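Local atomic coordinates of taurine:2-oxoglutarate aminotransferase (Bifidobacterium kashiwanohense PV20-2, PDB entry 6JIX), a protein that probably transfers the amino group of taurine to 2-oxoglutarate, using pyridoxal 5'-phosphate as cofactor, as a class-III aminotransferase. Residues R365-I375 / T414-I424. Sequence-based numbering, arbitrary orientation.
Sequences RCIGLFSALTI and TNINICPPLII
S371 and L373 face I418 and I416 as hydrogen-bonded pairs where strand 370-375 runs antiparallel to 415-418, an edge strand of the three-stranded antiparallel sheet of the C-terminal small domain, as in other fold-type I PLP enzymes. L373 and I416 bond to each other through both backbone N-H groups, and I375 N reaches T414 O at 3.0 Å. Beyond that last rung, chi1 of -154° turns T414 OG1 away from its backbone N and toward I375 O, to which it donates at 2.8 Å. On the face with L373, I375 CG1 meets I416 CG1 at 3.8 Å. I418 CD1 lies against L373 CG; helices 336-357 and 395-404 cover this apolar side. Past the strand pair, L369, in the type II' turn leading into strand 370-375, sets CD2 against P420 CG and CD1 near L422 and I424. R260 ties both loops by bonding to L369 O and P420 O. The opposite face carries F370, whose side chain comes within about 7 Å of the bound pyridoxal phosphate, with C419 SG oblique to its ring, 3.7 Å from F370 CD1. Farther along, R365, salt-bridged to E363, grips T374 OG1 end-on with NH1 and NH2. At I418 O, S371 OG donates in the carbonyl plane, on a lone pair, at 2.6 Å.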
loop_
_atom_site.group_PDB
_atom_site.type_symbol
_atom_site.label_atom_id
_atom_site.label_comp_id
_atom_site.label_asym_id
_atom_site.label_seq_id
_atom_site.Cartn_x
_atom_site.Cartn_y
_atom_site.Cartn_z
ATOM N N ARG A 365 9.187 -27.473 -12.410
ATOM C CA ARG A 365 7.832 -27.401 -11.909
ATOM C C ARG A 365 7.083 -26.426 -12.801
ATOM O O ARG A 365 7.634 -25.404 -13.213
ATOM C CB ARG A 365 7.808 -26.962 -10.447
ATOM C CG ARG A 365 8.495 -27.950 -9.503
ATOM C CD ARG A 365 8.731 -27.370 -8.119
ATOM N NE ARG A 365 9.574 -26.182 -8.181
ATOM C CZ ARG A 365 10.878 -26.192 -8.455
ATOM N NH1 ARG A 365 11.517 -27.340 -8.687
ATOM N NH2 ARG A 365 11.551 -25.048 -8.489
ATOM N N CYS A 366 5.837 -26.753 -13.114
ATOM C CA CYS A 366 5.052 -25.917 -14.006
ATOM C C CYS A 366 3.599 -26.278 -13.800
ATOM O O CYS A 366 3.238 -27.442 -13.969
ATOM C CB CYS A 366 5.444 -26.124 -15.478
ATOM S SG CYS A 366 4.280 -25.323 -16.683
ATOM N N ILE A 367 2.777 -25.290 -13.453
ATOM C CA ILE A 367 1.326 -25.413 -13.505
ATOM C C ILE A 367 0.784 -24.182 -14.221
ATOM O O ILE A 367 1.067 -23.049 -13.814
ATOM C CB ILE A 367 0.709 -25.559 -12.107
ATOM C CG1 ILE A 367 -0.780 -25.868 -12.224
ATOM C CG2 ILE A 367 0.979 -24.330 -11.275
ATOM C CD1 ILE A 367 -1.381 -26.259 -10.916
ATOM N N GLY A 368 0.015 -24.402 -15.289
ATOM C CA GLY A 368 -0.375 -23.296 -16.154
ATOM C C GLY A 368 0.857 -22.625 -16.740
ATOM O O GLY A 368 1.746 -23.264 -17.317
ATOM N N LEU A 369 0.913 -21.312 -16.619
ATOM C CA LEU A 369 2.103 -20.568 -16.994
ATOM C C LEU A 369 2.854 -20.101 -15.744
ATOM O O LEU A 369 3.383 -18.993 -15.692
ATOM C CB LEU A 369 1.737 -19.415 -17.927
ATOM C CG LEU A 369 1.262 -19.907 -19.304
ATOM C CD1 LEU A 369 0.667 -18.791 -20.141
ATOM C CD2 LEU A 369 2.404 -20.574 -20.045
ATOM N N PHE A 370 2.883 -20.961 -14.722
ATOM C CA PHE A 370 3.535 -20.737 -13.427
ATOM C C PHE A 370 4.587 -21.839 -13.257
ATOM O O PHE A 370 4.256 -22.974 -12.889
ATOM C CB PHE A 370 2.492 -20.767 -12.307
ATOM C CG PHE A 370 2.896 -20.034 -11.058
ATOM C CD1 PHE A 370 3.656 -18.869 -11.119
ATOM C CD2 PHE A 370 2.492 -20.499 -9.812
ATOM C CE1 PHE A 370 4.016 -18.187 -9.945
ATOM C CE2 PHE A 370 2.849 -19.825 -8.640
ATOM C CZ PHE A 370 3.613 -18.670 -8.707
ATOM N N SER A 371 5.858 -21.511 -13.482
ATOM C CA SER A 371 6.862 -22.552 -13.660
ATOM C C SER A 371 8.223 -22.062 -13.197
ATOM O O SER A 371 8.483 -20.856 -13.147
ATOM C CB SER A 371 6.945 -22.985 -15.131
ATOM O OG SER A 371 7.824 -22.133 -15.854
ATOM N N ALA A 372 9.098 -23.020 -12.878
ATOM C CA ALA A 372 10.448 -22.719 -12.420
ATOM C C ALA A 372 11.357 -23.928 -12.616
ATOM O O ALA A 372 10.911 -25.080 -12.595
ATOM C CB ALA A 372 10.459 -22.293 -10.945
ATOM N N LEU A 373 12.646 -23.648 -12.777
ATOM C CA LEU A 373 13.684 -24.663 -12.834
ATOM C C LEU A 373 14.586 -24.547 -11.609
ATOM O O LEU A 373 15.002 -23.437 -11.237
ATOM C CB LEU A 373 14.514 -24.512 -14.104
ATOM C CG LEU A 373 13.750 -24.628 -15.427
ATOM C CD1 LEU A 373 14.715 -24.477 -16.604
ATOM C CD2 LEU A 373 12.949 -25.930 -15.519
ATOM N N THR A 374 14.881 -25.687 -10.978
ATOM C CA THR A 374 15.902 -25.733 -9.937
ATOM C C THR A 374 17.261 -25.975 -10.587
ATOM O O THR A 374 17.486 -27.020 -11.209
ATOM C CB THR A 374 15.603 -26.802 -8.894
ATOM O OG1 THR A 374 14.332 -26.534 -8.282
ATOM C CG2 THR A 374 16.676 -26.756 -7.837
ATOM N N ILE A 375 18.156 -25.002 -10.447
ATOM C CA ILE A 375 19.495 -25.060 -11.023
ATOM C C ILE A 375 20.446 -25.660 -9.991
ATOM O O ILE A 375 20.460 -25.252 -8.822
ATOM C CB ILE A 375 19.954 -23.656 -11.455
ATOM C CG1 ILE A 375 18.890 -23.015 -12.345
ATOM C CG2 ILE A 375 21.276 -23.722 -12.176
ATOM C CD1 ILE A 375 18.437 -23.895 -13.491
ATOM N N THR A 414 17.814 -20.542 -5.844
ATOM C CA THR A 414 18.504 -21.361 -6.830
ATOM C C THR A 414 17.626 -21.605 -8.054
ATOM O O THR A 414 17.842 -22.580 -8.783
ATOM C CB THR A 414 18.953 -22.698 -6.199
ATOM O OG1 THR A 414 20.085 -23.239 -6.888
ATOM C CG2 THR A 414 17.853 -23.756 -6.225
ATOM N N ASN A 415 16.639 -20.730 -8.294
ATOM C CA ASN A 415 15.619 -20.963 -9.309
ATOM C C ASN A 415 15.634 -19.914 -10.402
ATOM O O ASN A 415 16.021 -18.761 -10.193
ATOM C CB ASN A 415 14.226 -21.001 -8.704
ATOM C CG ASN A 415 14.159 -21.922 -7.532
ATOM O OD1 ASN A 415 14.234 -21.486 -6.371
ATOM N ND2 ASN A 415 14.077 -23.218 -7.813
ATOM N N ILE A 416 15.192 -20.354 -11.574
ATOM C CA ILE A 416 14.791 -19.486 -12.665
ATOM C C ILE A 416 13.286 -19.627 -12.812
ATOM O O ILE A 416 12.766 -20.745 -12.924
ATOM C CB ILE A 416 15.514 -19.832 -13.978
ATOM C CG1 ILE A 416 17.023 -19.951 -13.733
ATOM C CG2 ILE A 416 15.260 -18.746 -14.982
ATOM C CD1 ILE A 416 17.835 -20.277 -14.953
ATOM N N ASN A 417 12.587 -18.502 -12.777
ATOM C CA ASN A 417 11.161 -18.517 -13.048
ATOM C C ASN A 417 10.915 -18.445 -14.542
ATOM O O ASN A 417 11.672 -17.816 -15.289
ATOM C CB ASN A 417 10.453 -17.340 -12.373
ATOM C CG ASN A 417 10.611 -17.355 -10.869
ATOM O OD1 ASN A 417 10.574 -18.419 -10.250
ATOM N ND2 ASN A 417 10.781 -16.173 -10.269
ATOM N N ILE A 418 9.837 -19.089 -14.975
ATOM C CA ILE A 418 9.286 -18.864 -16.296
ATOM C C ILE A 418 7.791 -18.664 -16.085
ATOM O O ILE A 418 7.053 -19.622 -15.836
ATOM C CB ILE A 418 9.588 -19.998 -17.274
ATOM C CG1 ILE A 418 11.104 -20.166 -17.417
ATOM C CG2 ILE A 418 8.989 -19.673 -18.630
ATOM C CD1 ILE A 418 11.711 -21.276 -16.521
ATOM N N CYS A 419 7.351 -17.406 -16.134
ATOM C CA CYS A 419 5.962 -17.027 -15.888
ATOM C C CYS A 419 5.573 -15.988 -16.928
ATOM O O CYS A 419 5.365 -14.809 -16.609
ATOM C CB CYS A 419 5.794 -16.478 -14.471
ATOM S SG CYS A 419 6.433 -17.536 -13.170
ATOM N N PRO A 420 5.451 -16.401 -18.191
ATOM C CA PRO A 420 5.154 -15.448 -19.271
ATOM C C PRO A 420 3.717 -14.968 -19.206
ATOM O O PRO A 420 2.862 -15.598 -18.566
ATOM C CB PRO A 420 5.405 -16.272 -20.543
ATOM C CG PRO A 420 5.131 -17.695 -20.111
ATOM C CD PRO A 420 5.615 -17.781 -18.688
ATOM N N PRO A 421 3.401 -13.858 -19.866
ATOM C CA PRO A 421 2.022 -13.359 -19.834
ATOM C C PRO A 421 1.036 -14.404 -20.335
ATOM O O PRO A 421 1.324 -15.165 -21.261
ATOM C CB PRO A 421 2.066 -12.131 -20.751
ATOM C CG PRO A 421 3.505 -11.731 -20.761
ATOM C CD PRO A 421 4.283 -12.996 -20.664
ATOM N N LEU A 422 -0.139 -14.429 -19.696
ATOM C CA LEU A 422 -1.185 -15.392 -19.996
ATOM C C LEU A 422 -1.684 -15.282 -21.424
ATOM O O LEU A 422 -2.392 -16.187 -21.878
ATOM C CB LEU A 422 -2.363 -15.203 -19.032
ATOM C CG LEU A 422 -2.013 -15.290 -17.535
ATOM C CD1 LEU A 422 -3.237 -15.543 -16.668
ATOM C CD2 LEU A 422 -0.961 -16.368 -17.299
ATOM N N ILE A 423 -1.342 -14.208 -22.145
ATOM C CA ILE A 423 -1.766 -14.061 -23.534
ATOM C C ILE A 423 -0.718 -14.554 -24.519
ATOM O O ILE A 423 -0.945 -14.473 -25.733
ATOM C CB ILE A 423 -2.125 -12.597 -23.887
ATOM C CG1 ILE A 423 -0.903 -11.686 -23.757
ATOM C CG2 ILE A 423 -3.294 -12.096 -23.047
ATOM C CD1 ILE A 423 -1.198 -10.253 -24.095
ATOM N N ILE A 424 0.441 -15.017 -24.040
ATOM C CA ILE A 424 1.458 -15.528 -24.949
ATOM C C ILE A 424 0.873 -16.651 -25.818
ATOM O O ILE A 424 0.033 -17.447 -25.377
ATOM C CB ILE A 424 2.694 -16.003 -24.167
ATOM C CG1 ILE A 424 3.943 -15.911 -25.054
ATOM C CG2 ILE A 424 2.475 -17.405 -23.623
ATOM C CD1 ILE A 424 5.224 -16.258 -24.336
#